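PDB 1YNB: 5'-deoxynucleotidase from Archaeoglobus fulgidus, which probably hydrolyses 2'-deoxyribonucleoside 5'-phosphates to deoxyribonucleosides and phosphate, using cobalt or manganese, as a homodimeric HD-domain enzyme. Local coordinates for residues Ser26-Lys30 with Leu31-Leu35; Ala50-Leu53 with Ala54-Gly58; Gly98-Glu101 with Glu102-Trp106; Tyr141-Arg144 with Phe145-Val149. One frame throughout, in Å; residues are numbered along the deposited sequence.

Interaction 1 (Ser26-Lys30 with Leu31-Leu35)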
loop_
_atom_site.group_PDB
_atom_site.type_symbol
_atom_site.label_atom_id
_atom_site.label_comp_id
_atom_site.label_asym_id
_atom_site.label_seq_id
_atom_site.Cartn_x
_atom_site.Cartn_y
_atom_site.Cartn_z
ATOM N N SER A 26 -10.171 11.426 10.565
ATOM C CA SER A 26 -11.359 12.256 10.305
ATOM C C SER A 26 -11.268 13.660 9.797
ATOM O O SER A 26 -12.237 14.120 9.141
ATOM C CB SER A 26 -12.257 12.268 11.557
ATOM O OG SER A 26 -11.568 12.918 12.622
ATOM N N GLY A 27 -10.182 14.348 10.123
ATOM C CA GLY A 27 -9.970 15.730 9.711
ATOM C C GLY A 27 -10.012 15.909 8.215
ATOM O O GLY A 27 -10.410 16.976 7.706
ATOM N N TRP A 28 -9.607 14.867 7.482
ATOM C CA TRP A 28 -9.630 14.946 6.028
ATOM C C TRP A 28 -10.996 14.867 5.358
ATOM O O TRP A 28 -11.144 15.348 4.236
ATOM C CB TRP A 28 -8.828 13.833 5.403
ATOM C CG TRP A 28 -7.412 13.700 5.956
ATOM C CD1 TRP A 28 -6.920 12.628 6.642
ATOM C CD2 TRP A 28 -6.352 14.656 5.859
ATOM N NE1 TRP A 28 -5.594 12.855 6.988
ATOM C CE2 TRP A 28 -5.222 14.099 6.517
ATOM C CE3 TRP A 28 -6.235 15.939 5.290
ATOM C CZ2 TRP A 28 -4.015 14.776 6.615
ATOM C CZ3 TRP A 28 -5.031 16.623 5.393
ATOM C CH2 TRP A 28 -3.925 16.035 6.053
ATOM N N LEU A 29 -11.951 14.220 6.005
ATOM C CA LEU A 29 -13.262 14.026 5.421
ATOM C C LEU A 29 -13.965 15.318 5.032
ATOM O O LEU A 29 -14.618 15.352 3.996
ATOM C CB LEU A 29 -14.160 13.248 6.373
ATOM C CG LEU A 29 -13.617 11.848 6.732
ATOM C CD1 LEU A 29 -14.381 11.326 7.940
ATOM C CD2 LEU A 29 -13.735 10.925 5.539
ATOM N N LYS A 30 -13.846 16.354 5.866
ATOM C CA LYS A 30 -14.518 17.611 5.540
ATOM C C LYS A 30 -13.896 18.310 4.343
ATOM O O LYS A 30 -14.533 19.210 3.741
ATOM C CB LYS A 30 -14.566 18.539 6.759
ATOM C CG LYS A 30 -13.246 19.043 7.217
ATOM C CD LYS A 30 -13.436 19.823 8.523
ATOM C CE LYS A 30 -12.105 20.308 9.082
ATOM N NZ LYS A 30 -11.124 19.173 9.334
ATOM N N LEU A 31 -12.679 17.918 3.965
ATOM C CA LEU A 31 -12.042 18.497 2.791
ATOM C C LEU A 31 -12.512 17.790 1.531
ATOM O O LEU A 31 -12.066 18.137 0.435
ATOM C CB LEU A 31 -10.529 18.381 2.860
ATOM C CG LEU A 31 -9.759 19.456 3.608
ATOM C CD1 LEU A 31 -10.257 19.506 5.023
ATOM C CD2 LEU A 31 -8.247 19.160 3.557
ATOM N N GLY A 32 -13.353 16.781 1.703
ATOM C CA GLY A 32 -13.902 16.029 0.572
ATOM C C GLY A 32 -13.070 14.858 0.093
ATOM O O GLY A 32 -13.386 14.236 -0.917
ATOM N N ILE A 33 -12.010 14.537 0.831
ATOM C CA ILE A 33 -11.157 13.391 0.498
ATOM C C ILE A 33 -11.940 12.163 0.882
ATOM O O ILE A 33 -12.200 11.907 2.043
ATOM C CB ILE A 33 -9.811 13.461 1.262
ATOM C CG1 ILE A 33 -9.037 14.685 0.782
ATOM C CG2 ILE A 33 -9.001 12.186 1.013
ATOM C CD1 ILE A 33 -7.981 15.195 1.757
ATOM N N ARG A 34 -12.353 11.385 -0.113
ATOM C CA ARG A 34 -13.219 10.245 0.146
ATOM C C ARG A 34 -12.740 8.998 0.840
ATOM O O ARG A 34 -13.496 8.367 1.580
ATOM C CB ARG A 34 -13.908 9.829 -1.160
ATOM C CG ARG A 34 -14.915 10.858 -1.591
ATOM C CD ARG A 34 -16.116 10.821 -0.631
ATOM N NE ARG A 34 -17.245 10.079 -1.212
ATOM C CZ ARG A 34 -18.291 9.621 -0.526
ATOM N NH1 ARG A 34 -18.366 9.784 0.793
ATOM N NH2 ARG A 34 -19.317 9.072 -1.167
ATOM N N LEU A 35 -11.532 8.584 0.566
ATOM C CA LEU A 35 -11.042 7.364 1.240
ATOM C C LEU A 35 -9.743 7.850 1.788
ATOM O O LEU A 35 -8.685 7.631 1.190
ATOM C CB LEU A 35 -10.759 6.274 0.218
ATOM C CG LEU A 35 -12.042 5.758 -0.420
ATOM C CD1 LEU A 35 -11.707 4.903 -1.659
ATOM C CD2 LEU A 35 -12.785 4.944 0.607
#

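Interaction 2 (Ala50-Leu53 with Ala54-Gly58)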
loop_
_atom_site.group_PDB
_atom_site.type_symbol
_atom_site.label_atom_id
_atom_site.label_comp_id
_atom_site.label_asym_id
_atom_site.label_seq_id
_atom_site.Cartn_x
_atom_site.Cartn_y
_atom_site.Cartn_z
ATOM N N ALA A 50 9.281 8.601 13.909
ATOM C CA ALA A 50 9.771 8.730 15.290
ATOM C C ALA A 50 11.140 8.045 15.407
ATOM O O ALA A 50 12.039 8.557 16.084
ATOM C CB ALA A 50 8.780 8.138 16.264
ATOM N N PHE A 51 11.282 6.910 14.732
ATOM C CA PHE A 51 12.542 6.157 14.669
ATOM C C PHE A 51 13.593 7.098 14.061
ATOM O O PHE A 51 14.679 7.302 14.617
ATOM C CB PHE A 51 12.349 4.945 13.777
ATOM C CG PHE A 51 13.575 4.107 13.603
ATOM C CD1 PHE A 51 13.965 3.213 14.605
ATOM C CD2 PHE A 51 14.321 4.190 12.437
ATOM C CE1 PHE A 51 15.097 2.399 14.438
ATOM C CE2 PHE A 51 15.452 3.389 12.253
ATOM C CZ PHE A 51 15.826 2.483 13.284
ATOM N N ILE A 52 13.256 7.708 12.919
ATOM C CA ILE A 52 14.174 8.637 12.274
ATOM C C ILE A 52 14.552 9.825 13.169
ATOM O O ILE A 52 15.733 10.216 13.225
ATOM C CB ILE A 52 13.568 9.182 10.964
ATOM C CG1 ILE A 52 13.531 8.070 9.908
ATOM C CG2 ILE A 52 14.428 10.332 10.415
ATOM C CD1 ILE A 52 12.665 8.434 8.669
ATOM N N LEU A 53 13.567 10.420 13.832
ATOM C CA LEU A 53 13.835 11.574 14.705
ATOM C C LEU A 53 14.824 11.218 15.813
ATOM O O LEU A 53 15.720 12.002 16.127
ATOM C CB LEU A 53 12.553 12.103 15.350
ATOM C CG LEU A 53 11.570 12.801 14.388
ATOM C CD1 LEU A 53 10.348 13.262 15.130
ATOM C CD2 LEU A 53 12.253 13.960 13.711
ATOM N N ALA A 54 14.649 10.041 16.404
ATOM C CA ALA A 54 15.544 9.614 17.480
ATOM C C ALA A 54 16.943 9.423 16.936
ATOM O O ALA A 54 17.895 9.948 17.494
ATOM C CB ALA A 54 15.027 8.315 18.108
ATOM N N LEU A 55 17.095 8.691 15.841
ATOM C CA LEU A 55 18.423 8.479 15.308
ATOM C C LEU A 55 19.132 9.779 14.941
ATOM O O LEU A 55 20.312 9.991 15.302
ATOM C CB LEU A 55 18.370 7.564 14.091
ATOM C CG LEU A 55 18.095 6.078 14.351
ATOM C CD1 LEU A 55 18.285 5.312 13.045
ATOM C CD2 LEU A 55 19.057 5.530 15.423
ATOM N N LYS A 56 18.418 10.648 14.224
ATOM C CA LYS A 56 18.976 11.928 13.804
ATOM C C LYS A 56 19.250 12.841 14.995
ATOM O O LYS A 56 19.968 13.824 14.864
ATOM C CB LYS A 56 18.020 12.627 12.820
ATOM C CG LYS A 56 17.979 11.989 11.430
ATOM C CD LYS A 56 19.162 12.434 10.579
ATOM C CE LYS A 56 19.458 11.425 9.479
ATOM N NZ LYS A 56 20.527 11.897 8.552
ATOM N N SER A 57 18.662 12.537 16.140
ATOM C CA SER A 57 18.875 13.335 17.343
ATOM C C SER A 57 20.026 12.746 18.146
ATOM O O SER A 57 20.235 13.115 19.297
ATOM C CB SER A 57 17.628 13.346 18.219
ATOM O OG SER A 57 16.587 14.088 17.607
ATOM N N GLY A 58 20.739 11.812 17.532
ATOM C CA GLY A 58 21.857 11.169 18.179
ATOM C C GLY A 58 21.545 10.007 19.108
ATOM O O GLY A 58 22.490 9.385 19.611
#

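Interaction 3 (Gly98-Glu101 with Glu102-Trp106)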
loop_
_atom_site.group_PDB
_atom_site.type_symbol
_atom_site.label_atom_id
_atom_site.label_comp_id
_atom_site.label_asym_id
_atom_site.label_seq_id
_atom_site.Cartn_x
_atom_site.Cartn_y
_atom_site.Cartn_z
ATOM N N GLY A 98 -8.928 6.696 30.617
ATOM C CA GLY A 98 -9.896 5.651 30.902
ATOM C C GLY A 98 -9.915 4.648 29.751
ATOM O O GLY A 98 -9.854 3.436 29.961
ATOM N N ALA A 99 -9.988 5.159 28.524
ATOM C CA ALA A 99 -10.015 4.305 27.339
ATOM C C ALA A 99 -8.778 3.429 27.285
ATOM O O ALA A 99 -8.878 2.215 27.122
ATOM C CB ALA A 99 -10.103 5.158 26.071
ATOM N N ARG A 100 -7.608 4.044 27.426
ATOM C CA ARG A 100 -6.352 3.291 27.382
ATOM C C ARG A 100 -6.254 2.249 28.491
ATOM O O ARG A 100 -5.782 1.123 28.279
ATOM C CB ARG A 100 -5.151 4.228 27.489
ATOM C CG ARG A 100 -3.845 3.464 27.656
ATOM C CD ARG A 100 -2.765 3.993 26.753
ATOM N NE ARG A 100 -2.004 5.085 27.345
ATOM C CZ ARG A 100 -1.151 5.845 26.655
ATOM N NH1 ARG A 100 -0.966 5.627 25.350
ATOM N NH2 ARG A 100 -0.464 6.811 27.264
ATOM N N GLU A 101 -6.699 2.645 29.675
ATOM C CA GLU A 101 -6.667 1.770 30.840
ATOM C C GLU A 101 -7.312 0.430 30.508
ATOM O O GLU A 101 -6.657 -0.624 30.521
ATOM C CB GLU A 101 -7.425 2.423 32.003
ATOM C CG GLU A 101 -6.898 2.008 33.357
ATOM C CD GLU A 101 -5.471 2.480 33.552
ATOM O OE1 GLU A 101 -5.281 3.713 33.725
ATOM O OE2 GLU A 101 -4.544 1.622 33.511
ATOM N N GLU A 102 -8.606 0.499 30.210
ATOM C CA GLU A 102 -9.404 -0.670 29.879
ATOM C C GLU A 102 -8.870 -1.391 28.650
ATOM O O GLU A 102 -8.836 -2.621 28.607
ATOM C CB GLU A 102 -10.852 -0.253 29.655
ATOM C CG GLU A 102 -11.332 0.786 30.634
ATOM C CD GLU A 102 -12.837 0.859 30.706
ATOM O OE1 GLU A 102 -13.497 0.679 29.658
ATOM O OE2 GLU A 102 -13.364 1.105 31.815
ATOM N N GLN A 103 -8.436 -0.628 27.652
ATOM C CA GLN A 103 -7.914 -1.237 26.444
ATOM C C GLN A 103 -6.675 -2.083 26.722
ATOM O O GLN A 103 -6.526 -3.171 26.161
ATOM C CB GLN A 103 -7.593 -0.158 25.418
ATOM C CG GLN A 103 -7.206 -0.678 24.062
ATOM C CD GLN A 103 -6.904 0.463 23.102
ATOM O OE1 GLN A 103 -6.071 1.334 23.396
ATOM N NE2 GLN A 103 -7.582 0.470 21.948
ATOM N N LEU A 104 -5.798 -1.616 27.610
ATOM C CA LEU A 104 -4.571 -2.366 27.905
ATOM C C LEU A 104 -4.617 -3.237 29.154
ATOM O O LEU A 104 -3.570 -3.676 29.647
ATOM C CB LEU A 104 -3.385 -1.408 28.001
ATOM C CG LEU A 104 -3.086 -0.678 26.688
ATOM C CD1 LEU A 104 -2.016 0.346 26.917
ATOM C CD2 LEU A 104 -2.654 -1.675 25.618
ATOM N N SER A 105 -5.819 -3.509 29.652
ATOM C CA SER A 105 -5.981 -4.336 30.856
ATOM C C SER A 105 -5.265 -5.685 30.760
ATOM O O SER A 105 -4.863 -6.259 31.773
ATOM C CB SER A 105 -7.467 -4.574 31.137
ATOM O OG SER A 105 -8.083 -5.322 30.098
ATOM N N TRP A 106 -5.092 -6.189 29.545
ATOM C CA TRP A 106 -4.426 -7.470 29.365
ATOM C C TRP A 106 -2.938 -7.410 29.726
ATOM O O TRP A 106 -2.311 -8.445 29.952
ATOM C CB TRP A 106 -4.572 -7.956 27.915
ATOM C CG TRP A 106 -3.925 -7.057 26.919
ATOM C CD1 TRP A 106 -4.482 -5.969 26.315
ATOM C CD2 TRP A 106 -2.561 -7.112 26.468
ATOM N NE1 TRP A 106 -3.551 -5.340 25.517
ATOM C CE2 TRP A 106 -2.364 -6.018 25.594
ATOM C CE3 TRP A 106 -1.484 -7.979 26.725
ATOM C CZ2 TRP A 106 -1.134 -5.762 24.975
ATOM C CZ3 TRP A 106 -0.255 -7.723 26.106
ATOM C CH2 TRP A 106 -0.094 -6.620 25.242
#

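Interaction 4 (Tyr141-Arg144 with Phe145-Val149)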
loop_
_atom_site.group_PDB
_atom_site.type_symbol
_atom_site.label_atom_id
_atom_site.label_comp_id
_atom_site.label_asym_id
_atom_site.label_seq_id
_atom_site.Cartn_x
_atom_site.Cartn_y
_atom_site.Cartn_z
ATOM N N TYR A 141 -6.404 23.038 -0.146
ATOM C CA TYR A 141 -6.519 23.416 1.254
ATOM C C TYR A 141 -5.818 22.429 2.201
ATOM O O TYR A 141 -5.473 22.790 3.319
ATOM C CB TYR A 141 -7.983 23.536 1.643
ATOM C CG TYR A 141 -8.185 24.205 2.988
ATOM C CD1 TYR A 141 -8.139 25.596 3.105
ATOM C CD2 TYR A 141 -8.440 23.452 4.136
ATOM C CE1 TYR A 141 -8.349 26.226 4.338
ATOM C CE2 TYR A 141 -8.651 24.063 5.366
ATOM C CZ TYR A 141 -8.605 25.453 5.454
ATOM O OH TYR A 141 -8.827 26.078 6.657
ATOM N N ALA A 142 -5.614 21.200 1.746
ATOM C CA ALA A 142 -4.931 20.201 2.602
ATOM C C ALA A 142 -3.606 20.747 3.128
ATOM O O ALA A 142 -3.151 20.328 4.185
ATOM C CB ALA A 142 -4.675 18.927 1.821
ATOM N N ILE A 143 -2.977 21.662 2.397
ATOM C CA ILE A 143 -1.686 22.212 2.803
ATOM C C ILE A 143 -1.741 22.930 4.147
ATOM O O ILE A 143 -0.699 23.108 4.778
ATOM C CB ILE A 143 -1.074 23.181 1.715
ATOM C CG1 ILE A 143 0.429 23.370 1.966
ATOM C CG2 ILE A 143 -1.767 24.559 1.723
ATOM C CD1 ILE A 143 1.242 22.116 1.652
ATOM N N ARG A 144 -2.931 23.324 4.594
ATOM C CA ARG A 144 -3.026 24.027 5.863
ATOM C C ARG A 144 -2.639 23.116 7.020
ATOM O O ARG A 144 -2.185 23.605 8.065
ATOM C CB ARG A 144 -4.446 24.548 6.120
ATOM C CG ARG A 144 -4.921 25.658 5.193
ATOM C CD ARG A 144 -3.920 26.800 5.115
ATOM N NE ARG A 144 -4.496 28.011 4.529
ATOM C CZ ARG A 144 -5.109 28.076 3.348
ATOM N NH1 ARG A 144 -5.239 26.990 2.587
ATOM N NH2 ARG A 144 -5.613 29.240 2.932
ATOM N N PHE A 145 -2.866 21.813 6.867
ATOM C CA PHE A 145 -2.502 20.873 7.936
ATOM C C PHE A 145 -0.977 20.762 8.067
ATOM O O PHE A 145 -0.478 20.166 9.026
ATOM C CB PHE A 145 -3.103 19.472 7.675
ATOM C CG PHE A 145 -4.609 19.381 7.861
ATOM C CD1 PHE A 145 -5.158 18.913 9.064
ATOM C CD2 PHE A 145 -5.474 19.690 6.811
ATOM C CE1 PHE A 145 -6.544 18.744 9.217
ATOM C CE2 PHE A 145 -6.862 19.527 6.951
ATOM C CZ PHE A 145 -7.397 19.050 8.153
ATOM N N ALA A 146 -0.231 21.285 7.102
ATOM C CA ALA A 146 1.214 21.237 7.162
ATOM C C ALA A 146 1.800 22.599 7.503
ATOM O O ALA A 146 3.010 22.730 7.562
ATOM C CB ALA A 146 1.790 20.781 5.841
ATOM N N GLU A 147 0.949 23.608 7.672
ATOM C CA GLU A 147 1.403 24.961 7.972
ATOM C C GLU A 147 1.330 25.297 9.457
ATOM O O GLU A 147 0.477 24.785 10.185
ATOM C CB GLU A 147 0.576 25.992 7.152
ATOM C CG GLU A 147 0.855 25.878 5.637
ATOM C CD GLU A 147 0.018 26.793 4.728
ATOM O OE1 GLU A 147 -1.061 27.232 5.161
ATOM O OE2 GLU A 147 0.446 27.031 3.567
ATOM N N ASN A 148 2.229 26.179 9.882
ATOM C CA ASN A 148 2.297 26.631 11.277
ATOM C C ASN A 148 2.362 25.444 12.240
ATOM O O ASN A 148 1.621 25.383 13.245
ATOM C CB ASN A 148 1.066 27.481 11.611
ATOM C CG ASN A 148 0.732 28.484 10.516
ATOM O OD1 ASN A 148 1.593 29.255 10.067
ATOM N ND2 ASN A 148 -0.533 28.480 10.078
ATOM N N VAL A 149 3.239 24.498 11.932
ATOM C CA VAL A 149 3.363 23.322 12.771
ATOM C C VAL A 149 4.398 23.612 13.825
ATOM O O VAL A 149 5.500 24.052 13.508
ATOM C CB VAL A 149 3.794 22.092 11.955
ATOM C CG1 VAL A 149 4.087 20.912 12.889
ATOM C CG2 VAL A 149 2.691 21.725 11.001
#

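Interaction 1 (Ser26-Lys30 with Leu31-Leu35)
W28 receives I33 and L31 at separate places on its side chain, and the two approaches differ. I33 runs beside the tryptophan and points the same way, bringing its CD1 to 4.0 Å from W28 CB and equally close to CE3, at a slant to the indole. L31 comes across at an angle instead: its CD2 reaches the edge of the six-membered ring, near the plane, 4.2 Å from W28 CE3. The other L31 methyl, CD1, turns to the lysine and lies 3.7 Å from K30 CG.

K30 has its CG tucked between the backbone N and the carbonyl carbon (chi1 67°). Its chain then stays extended to a last bend that folds the amine back onto the turn before, where K30 NZ donates to G27 O at 2.8 Å, in the carbonyl plane and on a lone pair.

Two i to i+3 backbone bonds cross from 26-30 to 31-35: L31 N to W28 O at 3.0 Å, and G32 N to L29 O at 3.0 Å. G32 has positive phi (88°), and any side chain there would jam against the carbonyl oxygen of L31. The turn lies in the loop between helices 8-18 and 39-56. The W28 ring meets Y135 of helix 117-135 edge-to-face, while its NE1 is bonded to E37 OE1.

The lysine amine and the indole N-H thus both have acceptors, whereas I33 N is buried with no partner in the model, and the side-chain contact between I33 and W28 beside it is purely apolar.

Interaction 2 (Ala50-Leu53 with Ala54-Gly58)
S57 grips the carbonyl oxygen of L53 twice, with side chain and backbone together. The hydroxyl makes the shorter bond, S57 OG to L53 O at 2.7 Å, with the donor tilted 30° from the carbonyl plane. S57 N points at the same oxygen, but its bond is weak and strongly bent. With OG beside the backbone N (chi1 -70°), the hydroxyl reaches back one turn to the same oxygen as S57 N. An alanine here would lose the hydroxyl and is likely to leave L53 O held by little more than that weak backbone bond.

Just beyond, the helix ends in a Schellman motif: G58, with positive phi, is the C-prime residue, and G58 N bonds to L55 O at 2.9 Å. Upstream the bonding is regular, and L55 N reaches F51 O at 3.0 Å nearly along the C=O axis.

On another side of the helix, F51 has CG anti to its own N (chi1 179°), which leans the ring toward the following turn. L55 lies over one ring face, offset toward the rim, and its CD1 comes to 3.5 Å from F51 CE2. I52 and K56 run side by side, with I52 CG2 4.0 Å from K56 CG.

This is the C-terminal end of helix 39-56. F51, A54 and L55 pack on A64 of helix 61-73, while L53 and S57 lie against Y119 of helix 117-135 and A155 of helix 154-166. F51 also meets F73 of the third subunit edge-to-face, and L55 packs on M107 of that subunit.

Interaction 3 (Gly98-Glu101 with Glu102-Trp106)
R100 and L104 lie side by side, pointing the same way, at the C-terminal end of helix 96-103 in the HD domain. The leucine methyl CD1 touches the aliphatic part of the arginine, 3.7 Å from R100 CG and equally near R100 CD. R100 leaves the backbone with CG opposite its N (chi1 171°), which carries the chain along the helix toward L104 before it bends at the next two torsions.

On another side of the helix, E102 brings its CG within 3.1 Å of G98 O, one turn earlier. The same oxygen takes the bond from E102 N at 3.2 Å, almost straight.

Beneath these side chains the backbone shows the helix giving way. Q103 N still bonds to A99 O at 2.9 Å, but L104 N divides itself: its main bond goes to R100 O at 2.8 Å, and a weak one to E101 O, as the i to i+4 pattern drifts toward i to i+3. L104 is the first residue to leave helical angles. S105 then turns its hydroxyl back, S105 OG donating to E102 O at 3.2 Å.

Farther out, L104 and W106 pack on F13 of helix 8-18, and W106 also touches I52 of the third subunit. Q103 extends between helices 78-81 and 8-18, where its NE2 is hydrogen-bonded to both L76 O and E16 OE2.

Interaction 4 (Tyr141-Arg144 with Phe145-Val149)
R144 and E147 both set CG anti to the carbonyl carbon (chi1 -68° for R144); the arginine bends again at its second torsion (-51°) while the glutamate runs extended, and the two chains end up side by side, pointing the same way. A long and somewhat doubtful salt bridge joins R144 NE to E147 OE1 at 3.6 Å, since OE1 sits too close to a neighbour for its place to be sure; the guanidinium and carboxylate planes are 64° apart. The carboxylate also slants across I143, with E147 OE2 3.8 Å from I143 CG2. A glutamine in place of E147 would remove the negative charge and would probably leave the R144 guanidinium without this possible ionic mate, more at liberty to turn.

R144 also lies over Y141: its CG sits 3.6 Å above the tyrosine ring, toward the rim, and the guanidinium has Y141 CE1 over one face. F145 presents its ring edge to the backbone, with A142 O in the ring plane, 3.6 Å from F145 CD2.

Three successive bonds run from each N-H to the carbonyl three residues earlier: F145 N to A142 O at 3.1 Å, A146 N to I143 O at 3.0 Å and E147 N to R144 O at 3.2 Å. The side chains of A142, F145 and A146 pack on helix 117-135, and A146 O accepts a bond from Y160 OH of helix 154-166. That i to i+3 ladder is the signature of a 3-10 helix, here in the connection between those two helices.

Interactions 1 and 4 are the pair that touch, although they lie far apart in sequence: their centres are 14 Å apart, with W28 CZ3 3.4 Å from F145 CD2 and L31 CD2 against A142. Interaction 2 is about 30 Å from interaction 1, centre to centre, across the chain's centre, and interaction 3 is about 33 Å from interaction 4. Interactions 2 and 3, 29 Å apart within the chain, both face the third subunit, where I52 and W106 pack on each other's copies. W28 and R100 lie near, without touching, a probable HD-type metal site (H42, H74, D75, D124), which holds no metal here.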